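Local coordinates for protein translation initiation factor 6 (Methanocaldococcus jannaschii, PDB 1G61) that binds the 50S ribosomal subunit and prevents its association with the 30S subunit to form the 70S initiation complex, at residues A[96-104]-A[123-134]. Residues are numbered along the deposited sequence; the frame is centred on the assembly and turned at random.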
loop_
_atom_site.group_PDB
_atom_site.type_symbol
_atom_site.label_atom_id
_atom_site.label_comp_id
_atom_site.label_asym_id
_atom_site.label_seq_id
_atom_site.Cartn_x
_atom_site.Cartn_y
_atom_site.Cartn_z
ATOM N N ASN A 96 -5.067 -7.225 13.761
ATOM C CA ASN A 96 -3.963 -7.136 14.699
ATOM C C ASN A 96 -3.368 -5.738 14.560
ATOM O O ASN A 96 -2.568 -5.536 13.629
ATOM C CB ASN A 96 -2.910 -8.199 14.385
ATOM C CG ASN A 96 -3.394 -9.624 14.491
ATOM O OD1 ASN A 96 -4.143 -9.967 15.407
ATOM N ND2 ASN A 96 -2.983 -10.493 13.569
ATOM N N VAL A 97 -3.777 -4.763 15.378
ATOM C CA VAL A 97 -3.236 -3.410 15.267
ATOM C C VAL A 97 -1.925 -3.361 16.056
ATOM O O VAL A 97 -1.904 -3.595 17.254
ATOM C CB VAL A 97 -4.244 -2.377 15.774
ATOM C CG1 VAL A 97 -3.671 -0.961 15.669
ATOM C CG2 VAL A 97 -5.538 -2.551 14.962
ATOM N N GLU A 98 -0.830 -3.064 15.345
ATOM C CA GLU A 98 0.509 -3.222 15.945
ATOM C C GLU A 98 1.328 -1.979 15.716
ATOM O O GLU A 98 1.433 -1.526 14.550
ATOM C CB GLU A 98 1.187 -4.455 15.331
ATOM C CG GLU A 98 2.659 -4.583 15.631
ATOM C CD GLU A 98 3.020 -4.886 17.065
ATOM O OE1 GLU A 98 2.104 -5.026 17.911
ATOM O OE2 GLU A 98 4.233 -5.001 17.374
ATOM N N ILE A 99 1.897 -1.381 16.767
ATOM C CA ILE A 99 2.834 -0.275 16.606
ATOM C C ILE A 99 4.226 -0.884 16.439
ATOM O O ILE A 99 4.730 -1.620 17.313
ATOM C CB ILE A 99 2.763 0.678 17.810
ATOM C CG1 ILE A 99 1.340 1.276 17.945
ATOM C CG2 ILE A 99 3.875 1.720 17.699
ATOM C CD1 ILE A 99 1.137 2.130 19.186
ATOM N N ILE A 100 4.829 -0.582 15.289
ATOM C CA ILE A 100 6.203 -0.991 14.970
ATOM C C ILE A 100 7.102 0.163 15.400
ATOM O O ILE A 100 7.053 1.252 14.807
ATOM C CB ILE A 100 6.337 -1.272 13.467
ATOM C CG1 ILE A 100 5.442 -2.430 12.992
ATOM C CG2 ILE A 100 7.809 -1.494 13.129
ATOM C CD1 ILE A 100 5.764 -3.783 13.615
ATOM N N LYS A 101 7.868 -0.094 16.472
ATOM C CA LYS A 101 8.594 0.997 17.103
ATOM C C LYS A 101 9.948 1.251 16.494
ATOM O O LYS A 101 10.979 1.461 17.145
ATOM C CB LYS A 101 8.746 0.678 18.605
ATOM C CG LYS A 101 7.398 0.620 19.302
ATOM C CD LYS A 101 7.512 0.258 20.775
ATOM C CE LYS A 101 6.154 0.030 21.416
ATOM N NZ LYS A 101 6.273 -0.445 22.840
ATOM N N SER A 102 10.001 1.264 15.177
ATOM C CA SER A 102 11.240 1.553 14.471
ATOM C C SER A 102 11.605 3.030 14.472
ATOM O O SER A 102 10.725 3.905 14.488
ATOM C CB SER A 102 11.057 1.025 13.018
ATOM O OG SER A 102 9.810 1.511 12.448
ATOM N N LYS A 103 12.924 3.322 14.407
ATOM C CA LYS A 103 13.344 4.711 14.297
ATOM C C LYS A 103 12.917 5.318 12.972
ATOM O O LYS A 103 12.642 6.506 12.909
ATOM C CB LYS A 103 14.854 4.828 14.502
ATOM C CG LYS A 103 15.329 4.623 15.946
ATOM C CD LYS A 103 16.838 4.630 16.088
ATOM C CE LYS A 103 17.371 4.511 17.518
ATOM N NZ LYS A 103 17.160 5.838 18.174
ATOM N N ASN A 104 12.874 4.498 11.926
ATOM C CA ASN A 104 12.352 4.933 10.633
ATOM C C ASN A 104 10.845 4.707 10.660
ATOM O O ASN A 104 10.406 3.564 10.663
ATOM C CB ASN A 104 13.015 4.154 9.488
ATOM C CG ASN A 104 12.711 4.768 8.137
ATOM O OD1 ASN A 104 11.686 5.456 7.969
ATOM N ND2 ASN A 104 13.558 4.542 7.131
ATOM N N GLU A 123 16.365 -2.642 6.799
ATOM C CA GLU A 123 16.400 -1.745 7.964
ATOM C C GLU A 123 15.438 -2.213 9.054
ATOM O O GLU A 123 15.705 -1.893 10.224
ATOM C CB GLU A 123 16.018 -0.327 7.548
ATOM C CG GLU A 123 16.274 0.741 8.594
ATOM C CD GLU A 123 16.070 2.154 8.115
ATOM O OE1 GLU A 123 15.624 2.345 6.973
ATOM O OE2 GLU A 123 16.313 3.077 8.908
ATOM N N LEU A 124 14.377 -2.916 8.673
ATOM C CA LEU A 124 13.395 -3.370 9.653
ATOM C C LEU A 124 13.645 -4.799 10.115
ATOM O O LEU A 124 12.721 -5.353 10.759
ATOM C CB LEU A 124 11.983 -3.253 9.085
ATOM C CG LEU A 124 11.505 -1.800 8.845
ATOM C CD1 LEU A 124 10.081 -1.895 8.311
ATOM C CD2 LEU A 124 11.598 -0.910 10.082
ATOM N N LYS A 125 14.803 -5.379 9.840
ATOM C CA LYS A 125 15.021 -6.796 10.186
ATOM C C LYS A 125 14.678 -7.120 11.629
ATOM O O LYS A 125 14.122 -8.208 11.907
ATOM C CB LYS A 125 16.480 -7.193 9.853
ATOM C CG LYS A 125 16.856 -8.524 10.521
ATOM C CD LYS A 125 18.231 -8.983 10.004
ATOM C CE LYS A 125 18.557 -10.340 10.593
ATOM N NZ LYS A 125 17.832 -10.567 11.879
ATOM N N ASP A 126 14.977 -6.237 12.581
ATOM C CA ASP A 126 14.756 -6.628 13.981
ATOM C C ASP A 126 13.273 -6.607 14.351
ATOM O O ASP A 126 12.897 -7.036 15.445
ATOM C CB ASP A 126 15.573 -5.742 14.919
ATOM C CG ASP A 126 17.064 -5.924 14.731
ATOM O OD1 ASP A 126 17.498 -7.062 14.397
ATOM O OD2 ASP A 126 17.797 -4.958 14.928
ATOM N N PHE A 127 12.398 -6.131 13.481
ATOM C CA PHE A 127 10.957 -6.066 13.673
ATOM C C PHE A 127 10.251 -7.179 12.889
ATOM O O PHE A 127 9.010 -7.212 12.854
ATOM C CB PHE A 127 10.361 -4.697 13.282
ATOM C CG PHE A 127 10.924 -3.621 14.213
ATOM C CD1 PHE A 127 12.102 -2.941 13.893
ATOM C CD2 PHE A 127 10.290 -3.321 15.410
ATOM C CE1 PHE A 127 12.602 -1.992 14.766
ATOM C CE2 PHE A 127 10.791 -2.371 16.281
ATOM C CZ PHE A 127 11.973 -1.747 15.965
ATOM N N LYS A 128 11.019 -8.094 12.327
ATOM C CA LYS A 128 10.390 -9.121 11.509
ATOM C C LYS A 128 9.328 -9.916 12.262
ATOM O O LYS A 128 8.248 -10.149 11.705
ATOM C CB LYS A 128 11.511 -10.042 10.977
ATOM C CG LYS A 128 10.967 -11.168 10.102
ATOM C CD LYS A 128 12.148 -11.873 9.440
ATOM C CE LYS A 128 11.755 -12.798 8.315
ATOM N NZ LYS A 128 11.253 -14.056 8.922
ATOM N N LYS A 129 9.583 -10.362 13.490
ATOM C CA LYS A 129 8.580 -11.148 14.205
ATOM C C LYS A 129 7.326 -10.324 14.448
ATOM O O LYS A 129 6.197 -10.859 14.300
ATOM C CB LYS A 129 9.146 -11.641 15.547
ATOM C CG LYS A 129 8.147 -12.604 16.239
ATOM C CD LYS A 129 8.882 -13.367 17.339
ATOM C CE LYS A 129 7.916 -14.090 18.269
ATOM N NZ LYS A 129 6.699 -14.599 17.564
ATOM N N ASP A 130 7.472 -9.060 14.870
ATOM C CA ASP A 130 6.276 -8.231 15.081
ATOM C C ASP A 130 5.425 -8.104 13.812
ATOM O O ASP A 130 4.200 -8.078 13.846
ATOM C CB ASP A 130 6.751 -6.828 15.487
ATOM C CG ASP A 130 7.187 -6.683 16.909
ATOM O OD1 ASP A 130 6.931 -7.577 17.767
ATOM O OD2 ASP A 130 7.791 -5.606 17.218
ATOM N N ILE A 131 6.116 -7.958 12.677
ATOM C CA ILE A 131 5.452 -7.780 11.382
ATOM C C ILE A 131 4.798 -9.088 11.014
ATOM O O ILE A 131 3.629 -9.130 10.610
ATOM C CB ILE A 131 6.451 -7.288 10.348
ATOM C CG1 ILE A 131 6.908 -5.861 10.705
ATOM C CG2 ILE A 131 5.900 -7.293 8.938
ATOM C CD1 ILE A 131 8.139 -5.436 9.858
ATOM N N GLU A 132 5.498 -10.227 11.167
ATOM C CA GLU A 132 4.868 -11.522 10.888
ATOM C C GLU A 132 3.638 -11.787 11.720
ATOM O O GLU A 132 2.625 -12.294 11.227
ATOM C CB GLU A 132 5.868 -12.656 11.251
ATOM C CG GLU A 132 6.994 -12.854 10.290
ATOM C CD GLU A 132 8.145 -13.683 10.829
ATOM O OE1 GLU A 132 8.384 -13.872 12.072
ATOM O OE2 GLU A 132 8.869 -14.176 9.960
ATOM N N ASP A 133 3.730 -11.470 13.014
ATOM C CA ASP A 133 2.605 -11.776 13.912
ATOM C C ASP A 133 1.397 -10.915 13.601
ATOM O O ASP A 133 0.261 -11.427 13.773
ATOM C CB ASP A 133 3.049 -11.619 15.364
ATOM C CG ASP A 133 3.998 -12.753 15.807
ATOM O OD1 ASP A 133 4.218 -13.721 15.035
ATOM O OD2 ASP A 133 4.519 -12.634 16.916
ATOM N N SER A 134 1.580 -9.670 13.162
ATOM C CA SER A 134 0.476 -8.789 12.882
ATOM C C SER A 134 -0.113 -9.074 11.498
ATOM O O SER A 134 -1.319 -9.244 11.356
ATOM C CB SER A 134 0.910 -7.309 12.961
ATOM O OG SER A 134 -0.141 -6.505 12.415
HETATM O O HOH W 1 7.236 -3.002 17.496
#
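I100 and F127 meet where strand 96-100 runs nearly antiparallel to helix 128-134, with the axes 8.9 Å apart at closest. This is the tightly packed part. I100 CG2 touches the ring at F127 CD2 (3.8 Å), while I100 CD1 reaches past it to I131 CG1 (3.8 Å). CG2 lies anti to the backbone N and CG1 anti to the carbonyl carbon (chi1 -62°), which splits the two branches between these partners. S102 CB sits over one face of the F127 ring, 4.2 Å from the centroid, in a CH-pi contact. S102 CB also packs on L124 CD2. L107 touches I100 and S102, and L71 touches I100 and S134, so helix 107-110 and strand 69-73 continue this layer. Replacing F127 by an alanine is likely to open a gap beside I100 CG2 and take away the ring face that S102 CB rests on.

N96 and S134 close one end, polar but close-fitting. S134 OG donates to N96 O (2.9 Å). N96 ND2 donates to S134 O almost straight (169°), with the acceptor in its amide plane.

The solvent side is looser. E98 OE2 lies 3.6 Å from D130 OD2, with the carboxylate planes 64° apart. A water accepts from K101 N and donates to I99 O and D130 OD2, tying D130 to the backbone of I99 and K101. At the outer end, N104 ND2 donates to OE1 of the exposed E123 (3.0 Å), meeting it from above the carboxylate plane.

Helix 128-134 packs on one face of this edge strand, while V97 on the other face meets helix 78-90. The chemistry implies an apolar centre clasped by neutral hydrogen bonds at one end. Beside it, the water may offset part of the charge on D130, and the close carboxylates would probably raise the proton affinity of one of them.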